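Long-range contacts in possible thiamine biosynthesis enzyme (Candida albicans, PDB 2X7Q), which is of unproven function but has the periplasmic binding protein fold of the SsuA/TauA solute-binding family, and may serve thiamine biosynthesis: residues Thr16-Ile22 with Glu66-Ile71; Gln117-Gly122 with Gly170-Met175. The protein carries 1 engineered substitution. One frame throughout, in Å; residues are numbered along the deposited sequence.

Contact 1 (16-22 with 66-71) and contact 2 (117-122 with 170-175) join equivalent places in two sheets of the periplasmic binding protein fold. Each pairs two neighbouring parallel strands of a five-stranded mixed sheet; their centres lie about 33 Å apart on opposite sides of the chain's centre. Both are largely buried, contact 1 having its centre nearer that of the chain (about 14 Å against about 21 Å). In each, an aspartate just ahead of the second strand accepts backbone N-H from the first segment, one in contact 1 and two in contact 2. Water bridges both, but contact 1 has a longer run of backbone bonds and aliphatic packing, whereas in contact 2 an arginine-aspartate salt bridge spans the two segments.

Contact 1: residues Thr16-Ile22 with Glu66-Ile71; sequences TLKVAYI and EVDIAI
Asp68 and Lys18 grip each other through their backbones and one carboxylate oxygen: Lys18 N donates to Asp68 OD2 over 2.9 Å, nearly straight at 169°, using the anti lone pair of that oxygen. The bond lies at the start of a parallel pairing between strands 17-21 and 69-73, central neighbours in one sheet of the periplasmic binding protein fold. Lys18 O takes two donors, Asp68 N at 2.8 Å in the carbonyl plane and Ile69 N at 3.2 Å from a tilted position, so the turn into the second strand is held at two successive amides. Asp68 CG stands anti to its own carbonyl carbon (chi1 -58°), which brings OD2 back to the Lys18 amide. The same oxygen also forms a salt bridge with Lys215, while OD1 is hydrogen-bonded to Ser211; the positive charge nearby would be expected to stabilise the ionised carboxylate.

The ladder continues with Ala20 N to Ile69 O at 2.8 Å and Ile71 N to Ala20 O at 3.0 Å, the latter donor nearly along the C=O axis. Beyond it a water bridges the strands, accepting from Ile22 N and donating to Ile71 O. At the other end, the Lys18 chain bends at chi3 (65°) and carries NZ to a weak bond with Glu66 O.

Side chains pack on both faces. Ala20 CB rests against both methyls of Val67, on the side covered by helix 55-63. Leu17, Val19 and Ile69 occupy the other face, where Phe222 of helix 216-235 touches all three. There Val19 and Ile69 lie alongside each other with their branches aimed in one direction, whereas Leu17 and Ile69 meet through terminal methyls, CD2 of Leu17 lying only 3.5 Å from CD1 of Ile69, a tight carbon contact.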
loop_
_atom_site.group_PDB
_atom_site.type_symbol
_atom_site.label_atom_id
_atom_site.label_comp_id
_atom_site.label_asym_id
_atom_site.label_seq_id
_atom_site.Cartn_x
_atom_site.Cartn_y
_atom_site.Cartn_z
ATOM N N THR A 16 -3.297 -24.327 5.215
ATOM C CA THR A 16 -2.551 -23.227 5.815
ATOM C C THR A 16 -2.437 -22.058 4.844
ATOM O O THR A 16 -2.435 -22.247 3.627
ATOM C CB THR A 16 -1.140 -23.669 6.242
ATOM O OG1 THR A 16 -1.239 -24.800 7.117
ATOM C CG2 THR A 16 -0.420 -22.538 6.962
ATOM N N LEU A 17 -2.340 -20.850 5.388
ATOM C CA LEU A 17 -2.326 -19.651 4.567
ATOM C C LEU A 17 -1.189 -18.717 4.968
ATOM O O LEU A 17 -1.164 -18.200 6.086
ATOM C CB LEU A 17 -3.666 -18.925 4.691
ATOM C CG LEU A 17 -4.133 -18.105 3.493
ATOM C CD1 LEU A 17 -4.342 -19.007 2.290
ATOM C CD2 LEU A 17 -5.415 -17.368 3.839
ATOM N N LYS A 18 -0.247 -18.507 4.053
ATOM C CA LYS A 18 0.864 -17.595 4.294
ATOM C C LYS A 18 0.507 -16.192 3.811
ATOM O O LYS A 18 0.361 -15.956 2.611
ATOM C CB LYS A 18 2.131 -18.091 3.595
ATOM C CG LYS A 18 2.585 -19.470 4.038
ATOM C CD LYS A 18 3.925 -19.846 3.425
ATOM C CE LYS A 18 5.037 -18.939 3.919
ATOM N NZ LYS A 18 6.354 -19.284 3.316
ATOM N N VAL A 19 0.363 -15.265 4.752
ATOM C CA VAL A 19 -0.061 -13.906 4.426
ATOM C C VAL A 19 1.076 -12.899 4.588
ATOM O O VAL A 19 1.612 -12.717 5.683
ATOM C CB VAL A 19 -1.252 -13.472 5.300
ATOM C CG1 VAL A 19 -1.662 -12.047 4.970
ATOM C CG2 VAL A 19 -2.423 -14.426 5.118
ATOM N N ALA A 20 1.438 -12.246 3.487
ATOM C CA ALA A 20 2.481 -11.223 3.506
ATOM C C ALA A 20 1.882 -9.851 3.787
ATOM O O ALA A 20 0.919 -9.448 3.138
ATOM C CB ALA A 20 3.235 -11.209 2.196
ATOM N N TYR A 21 2.448 -9.144 4.761
ATOM C CA TYR A 21 1.957 -7.823 5.139
ATOM C C TYR A 21 3.109 -6.844 5.355
ATOM O O TYR A 21 4.267 -7.247 5.484
ATOM C CB TYR A 21 1.122 -7.913 6.416
ATOM C CG TYR A 21 1.953 -8.087 7.670
ATOM C CD1 TYR A 21 2.266 -6.998 8.476
ATOM C CD2 TYR A 21 2.426 -9.336 8.046
ATOM C CE1 TYR A 21 3.024 -7.151 9.623
ATOM C CE2 TYR A 21 3.182 -9.500 9.189
ATOM C CZ TYR A 21 3.479 -8.405 9.974
ATOM O OH TYR A 21 4.235 -8.574 11.112
ATOM N N ILE A 22 2.780 -5.559 5.407
ATOM C CA ILE A 22 3.772 -4.527 5.672
ATOM C C ILE A 22 3.582 -3.971 7.079
ATOM O O ILE A 22 2.509 -3.474 7.412
ATOM C CB ILE A 22 3.685 -3.383 4.649
ATOM C CG1 ILE A 22 3.779 -3.937 3.227
ATOM C CG2 ILE A 22 4.778 -2.353 4.906
ATOM C CD1 ILE A 22 3.591 -2.896 2.151
ATOM N N GLU A 66 5.632 -18.009 -2.527
ATOM C CA GLU A 66 6.122 -18.044 -1.154
ATOM C C GLU A 66 5.004 -17.682 -0.187
ATOM O O GLU A 66 5.005 -18.113 0.966
ATOM C CB GLU A 66 7.309 -17.099 -0.976
ATOM C CG GLU A 66 8.537 -17.499 -1.787
ATOM C CD GLU A 66 9.721 -16.582 -1.538
ATOM O OE1 GLU A 66 10.019 -16.298 -0.357
ATOM O OE2 GLU A 66 10.355 -16.147 -2.523
ATOM N N VAL A 67 4.048 -16.893 -0.669
ATOM C CA VAL A 67 2.888 -16.514 0.129
ATOM C C VAL A 67 1.611 -16.641 -0.694
ATOM O O VAL A 67 1.646 -16.578 -1.923
ATOM C CB VAL A 67 3.009 -15.078 0.666
ATOM C CG1 VAL A 67 4.248 -14.935 1.532
ATOM C CG2 VAL A 67 3.037 -14.084 -0.486
ATOM N N ASP A 68 0.489 -16.815 -0.005
ATOM C CA ASP A 68 -0.799 -16.990 -0.661
ATOM C C ASP A 68 -1.533 -15.662 -0.823
ATOM O O ASP A 68 -2.218 -15.438 -1.821
ATOM C CB ASP A 68 -1.666 -17.969 0.131
ATOM C CG ASP A 68 -1.012 -19.326 0.294
ATOM O OD1 ASP A 68 -0.794 -20.006 -0.728
ATOM O OD2 ASP A 68 -0.723 -19.718 1.444
ATOM N N ILE A 69 -1.379 -14.782 0.161
ATOM C CA ILE A 69 -2.064 -13.494 0.156
ATOM C C ILE A 69 -1.104 -12.348 0.475
ATOM O O ILE A 69 -0.156 -12.517 1.246
ATOM C CB ILE A 69 -3.235 -13.477 1.167
ATOM C CG1 ILE A 69 -4.236 -14.588 0.842
ATOM C CG2 ILE A 69 -3.924 -12.124 1.175
ATOM C CD1 ILE A 69 -5.453 -14.599 1.742
ATOM N N ALA A 70 -1.353 -11.186 -0.123
ATOM C CA ALA A 70 -0.544 -9.997 0.132
ATOM C C ALA A 70 -1.422 -8.770 0.357
ATOM O O ALA A 70 -2.356 -8.525 -0.404
ATOM C CB ALA A 70 0.430 -9.757 -1.008
ATOM N N ILE A 71 -1.125 -8.014 1.410
ATOM C CA ILE A 71 -1.841 -6.774 1.699
ATOM C C ILE A 71 -0.940 -5.583 1.383
ATOM O O ILE A 71 -0.071 -5.227 2.182
ATOM C CB ILE A 71 -2.257 -6.693 3.181
ATOM C CG1 ILE A 71 -2.855 -8.020 3.654
ATOM C CG2 ILE A 71 -3.234 -5.545 3.405
ATOM C CD1 ILE A 71 -4.357 -8.115 3.485
HETATM O O HOH W 1 -0.105 -5.108 4.943
#

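Contact 2: residues Gln117-Gly122 with Gly170-Met175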
loop_
_atom_site.group_PDB
_atom_site.type_symbol
_atom_site.label_atom_id
_atom_site.label_comp_id
_atom_site.label_asym_id
_atom_site.label_seq_id
_atom_site.Cartn_x
_atom_site.Cartn_y
_atom_site.Cartn_z
ATOM N N GLN A 117 10.814 22.637 -8.207
ATOM C CA GLN A 117 12.264 22.731 -8.353
ATOM C C GLN A 117 12.931 21.360 -8.385
ATOM O O GLN A 117 14.148 21.255 -8.532
ATOM C CB GLN A 117 12.863 23.561 -7.217
ATOM C CG GLN A 117 12.477 25.027 -7.238
ATOM C CD GLN A 117 13.124 25.814 -6.115
ATOM O OE1 GLN A 117 14.092 26.545 -6.328
ATOM N NE2 GLN A 117 12.593 25.663 -4.907
ATOM N N LEU A 118 12.128 20.309 -8.258
ATOM C CA LEU A 118 12.659 18.952 -8.167
ATOM C C LEU A 118 13.175 18.423 -9.504
ATOM O O LEU A 118 12.528 18.583 -10.539
ATOM C CB LEU A 118 11.608 17.998 -7.595
ATOM C CG LEU A 118 11.054 18.364 -6.218
ATOM C CD1 LEU A 118 10.125 17.270 -5.712
ATOM C CD2 LEU A 118 12.183 18.610 -5.235
ATOM N N LYS A 119 14.347 17.796 -9.469
ATOM C CA LYS A 119 14.920 17.160 -10.648
ATOM C C LYS A 119 15.351 15.733 -10.321
ATOM O O LYS A 119 14.951 14.785 -10.994
ATOM C CB LYS A 119 16.108 17.968 -11.175
ATOM C CG LYS A 119 15.749 19.364 -11.673
ATOM C CD LYS A 119 14.635 19.317 -12.712
ATOM C CE LYS A 119 14.991 18.416 -13.882
ATOM N NZ LYS A 119 16.224 18.848 -14.579
ATOM N N ARG A 120 16.176 15.592 -9.289
ATOM C CA ARG A 120 16.619 14.280 -8.834
ATOM C C ARG A 120 15.647 13.723 -7.799
ATOM O O ARG A 120 15.500 14.276 -6.707
ATOM C CB ARG A 120 18.023 14.367 -8.235
ATOM C CG ARG A 120 19.106 14.748 -9.231
ATOM C CD ARG A 120 20.428 14.991 -8.536
ATOM N NE ARG A 120 20.367 16.146 -7.646
ATOM C CZ ARG A 120 21.336 16.495 -6.805
ATOM N NH1 ARG A 120 22.448 15.782 -6.726
ATOM N NH2 ARG A 120 21.196 17.560 -6.032
ATOM N N ILE A 121 14.989 12.622 -8.148
ATOM C CA ILE A 121 13.998 12.013 -7.269
ATOM C C ILE A 121 14.496 10.706 -6.663
ATOM O O ILE A 121 14.783 9.749 -7.382
ATOM C CB ILE A 121 12.676 11.746 -8.014
ATOM C CG1 ILE A 121 12.115 13.050 -8.585
ATOM C CG2 ILE A 121 11.666 11.089 -7.086
ATOM C CD1 ILE A 121 11.855 14.114 -7.541
ATOM N N GLY A 122 14.589 10.669 -5.338
ATOM C CA GLY A 122 15.008 9.469 -4.638
ATOM C C GLY A 122 13.841 8.533 -4.395
ATOM O O GLY A 122 12.790 8.949 -3.904
ATOM N N GLY A 170 23.132 11.663 -4.060
ATOM C CA GLY A 170 22.304 12.780 -3.640
ATOM C C GLY A 170 20.976 12.851 -4.367
ATOM O O GLY A 170 20.847 12.370 -5.493
ATOM N N SER A 171 19.986 13.454 -3.716
ATOM C CA SER A 171 18.666 13.632 -4.312
ATOM C C SER A 171 18.081 14.979 -3.902
ATOM O O SER A 171 18.498 15.569 -2.904
ATOM C CB SER A 171 17.725 12.501 -3.890
ATOM O OG SER A 171 18.195 11.246 -4.347
ATOM N N ASP A 172 17.120 15.468 -4.679
ATOM C CA ASP A 172 16.457 16.724 -4.359
ATOM C C ASP A 172 15.280 16.497 -3.419
ATOM O O ASP A 172 14.997 17.323 -2.549
ATOM C CB ASP A 172 15.991 17.432 -5.634
ATOM C CG ASP A 172 17.141 17.983 -6.452
ATOM O OD1 ASP A 172 18.245 18.143 -5.896
ATOM O OD2 ASP A 172 16.938 18.258 -7.653
ATOM N N ALA A 173 14.601 15.367 -3.593
ATOM C CA ALA A 173 13.446 15.038 -2.767
ATOM C C ALA A 173 12.998 13.591 -2.952
ATOM O O ALA A 173 13.351 12.940 -3.935
ATOM C CB ALA A 173 12.293 15.984 -3.064
ATOM N N PHE A 174 12.223 13.098 -1.991
ATOM C CA PHE A 174 11.632 11.768 -2.069
ATOM C C PHE A 174 10.223 11.816 -1.490
ATOM O O PHE A 174 9.864 12.768 -0.798
ATOM C CB PHE A 174 12.490 10.749 -1.314
ATOM C CG PHE A 174 12.481 10.932 0.179
ATOM C CD1 PHE A 174 13.376 11.795 0.791
ATOM C CD2 PHE A 174 11.585 10.232 0.971
ATOM C CE1 PHE A 174 13.374 11.961 2.164
ATOM C CE2 PHE A 174 11.577 10.395 2.342
ATOM C CZ PHE A 174 12.471 11.260 2.940
HETATM N N MSE A 175 9.424 10.795 -1.772
HETATM C CA MSE A 175 8.051 10.759 -1.285
HETATM C C MSE A 175 7.821 9.553 -0.376
HETATM O O MSE A 175 8.211 8.429 -0.702
HETATM C CB MSE A 175 7.068 10.746 -2.457
HETATM C CG MSE A 175 7.217 11.925 -3.395
HETATM SE SE MSE A 175 5.976 11.879 -4.885
HETATM C CE MSE A 175 4.314 11.813 -3.888
HETATM O O HOH W 2 16.810 21.555 -8.752
HETATM O O HOH W 3 19.352 18.616 -8.900
HETATM O O HOH W 4 10.072 9.494 -4.220
#
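Parallel strands 120-123 and 173-177 are neighbours in the second sheet of this periplasmic binding protein fold, and Arg120 and Asp172 cross where they begin. Arg120 NH2 meets Asp172 OD1 at 3.0 Å in a salt bridge, on the syn side but tilted out of the carboxylate plane; the two flat groups are steeply inclined, 76° apart. The Arg120 chain bends at chi3 (-65°), turning its guanidinium back to the acid. Asp172 OD2 accepts two backbone donors by different routes: Lys119 N, at 3.2 Å, takes the anti lone pair, while Arg120 N comes from above the carboxylate plane. In return, Asp172 N donates to Arg120 O at 2.9 Å. Further along, Gly122 N binds Ala173 O at 2.9 Å, and a water then joins Gly122 O to N of Met175, which is modelled as selenomethionine. Next to the polar cluster, both methyls of Leu118 close on Ala173 CB, CD2 at a tight 3.4 Å, with Val103 of strand 100-106 touching both residues. Since Arg109 makes a second salt bridge to OD1, the carboxylate is bound by two guanidinium groups and two backbone amides, an environment that would probably keep it ionised and fix its rotation.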